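Local coordinates for protein ULam111 (Flavobacterium sp., PDB 5WUT) that probably hydrolyses the beta-1,3-glucosidic bonds of laminarin as a family 16 glycoside hydrolase with a beta-jelly-roll fold, at residues T139-H142 with G143-N147. Sequence-based numbering, arbitrary orientation.
Sequences TASH and GNTIN
S141 and I146 are joined by a side-chain-to-backbone hydrogen bond that closes the loop 139-147 on itself. Followed outward, the S141 side chain begins at CB, which lies 3.7 Å from T145 OG1 and 3.8 Å from N147 ND2, so the methylene already packs against the returning chain. One bond further, OG stands anti to its own backbone nitrogen (chi1 -166°), a rotation that brings it in front of the I146 N-H. S141 OG accepts the amide hydrogen of I146, with S141 OG and I146 N 2.8 Å apart and the N-H...O angle at 168°, close to straight. S141 OG also touches T145 CA at 3.3 Å, and I146 CG1 comes alongside S141 OG at 3.5 Å, adding an aliphatic neighbour to the polar one.

The loop links the antiparallel strands 131-137 and 148-152 of the beta-jelly roll, at the surface of the domain. Its reversal runs through G143, whose phi is positive, and N144, the centre of an inverse gamma turn. Just beyond, T145 forms an ST turn: T145 OG1 accepts from N147 N at 3.1 Å, and it also hydrogen-bonds L136 O, tying the loop to the end of the preceding strand. A water bridges the two limbs, donating to S141 O and accepting from N147 ND2, which is consistent with a side-chain amide steadied at its nitrogen end. On the outgoing limb, the H142 ring turns back toward the start of the loop, its edge meeting T139 C in plane. H142 ND1 makes a hydrogen bond to T138 O and a weak one to T139 O, the latter bent to 120° at the hydrogen.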
# COMPACT_ATOMS: atom_id res chain seq x y z
N THR A 139 3.90 -21.61 17.14
CA THR A 139 4.97 -22.39 17.76
C THR A 139 6.25 -22.32 16.91
O THR A 139 7.36 -22.19 17.44
CB THR A 139 4.55 -23.85 17.95
OG1 THR A 139 3.66 -23.91 19.07
CG2 THR A 139 5.76 -24.74 18.25
N ALA A 140 6.09 -22.37 15.59
CA ALA A 140 7.25 -22.32 14.69
C ALA A 140 8.03 -21.01 14.78
O ALA A 140 9.26 -21.01 14.65
CB ALA A 140 6.79 -22.58 13.24
N SER A 141 7.34 -19.88 14.96
CA SER A 141 8.00 -18.59 15.11
C SER A 141 7.13 -17.63 15.92
O SER A 141 6.01 -17.31 15.52
CB SER A 141 8.33 -17.97 13.74
OG SER A 141 9.25 -16.89 13.91
N HIS A 142 7.63 -17.18 17.06
CA HIS A 142 6.87 -16.33 17.96
C HIS A 142 7.77 -15.38 18.74
O HIS A 142 8.95 -15.65 18.91
CB HIS A 142 6.07 -17.18 18.95
CG HIS A 142 6.91 -18.21 19.66
ND1 HIS A 142 7.10 -19.48 19.16
CD2 HIS A 142 7.63 -18.14 20.81
CE1 HIS A 142 7.87 -20.16 19.98
NE2 HIS A 142 8.21 -19.37 20.99
N GLY A 143 7.20 -14.29 19.24
CA GLY A 143 7.95 -13.30 19.98
C GLY A 143 8.68 -12.44 18.96
O GLY A 143 8.08 -11.56 18.35
N ASN A 144 9.96 -12.71 18.78
CA ASN A 144 10.71 -12.07 17.70
C ASN A 144 10.48 -12.89 16.43
O ASN A 144 11.39 -13.51 15.88
CB ASN A 144 12.20 -11.93 18.03
CG ASN A 144 12.81 -13.20 18.57
OD1 ASN A 144 12.15 -13.98 19.26
ND2 ASN A 144 14.09 -13.42 18.26
N THR A 145 9.24 -12.88 15.98
CA THR A 145 8.82 -13.74 14.90
C THR A 145 9.47 -13.35 13.58
O THR A 145 9.69 -12.17 13.29
CB THR A 145 7.27 -13.73 14.75
OG1 THR A 145 6.88 -14.55 13.65
CG2 THR A 145 6.75 -12.32 14.51
N ILE A 146 9.78 -14.35 12.77
CA ILE A 146 10.33 -14.06 11.45
C ILE A 146 9.22 -13.83 10.44
O ILE A 146 9.48 -13.34 9.33
CB ILE A 146 11.23 -15.18 10.92
CG1 ILE A 146 10.42 -16.46 10.69
CG2 ILE A 146 12.40 -15.39 11.86
CD1 ILE A 146 10.84 -17.25 9.49
N ASN A 147 7.99 -14.21 10.80
CA ASN A 147 6.85 -14.04 9.90
C ASN A 147 6.21 -12.68 10.17
O ASN A 147 5.18 -12.54 10.86
CB ASN A 147 5.86 -15.20 10.04
CG ASN A 147 6.48 -16.52 9.62
OD1 ASN A 147 7.09 -16.62 8.55
ND2 ASN A 147 6.37 -17.52 10.48
O HOH W 1 4.85 -17.34 12.86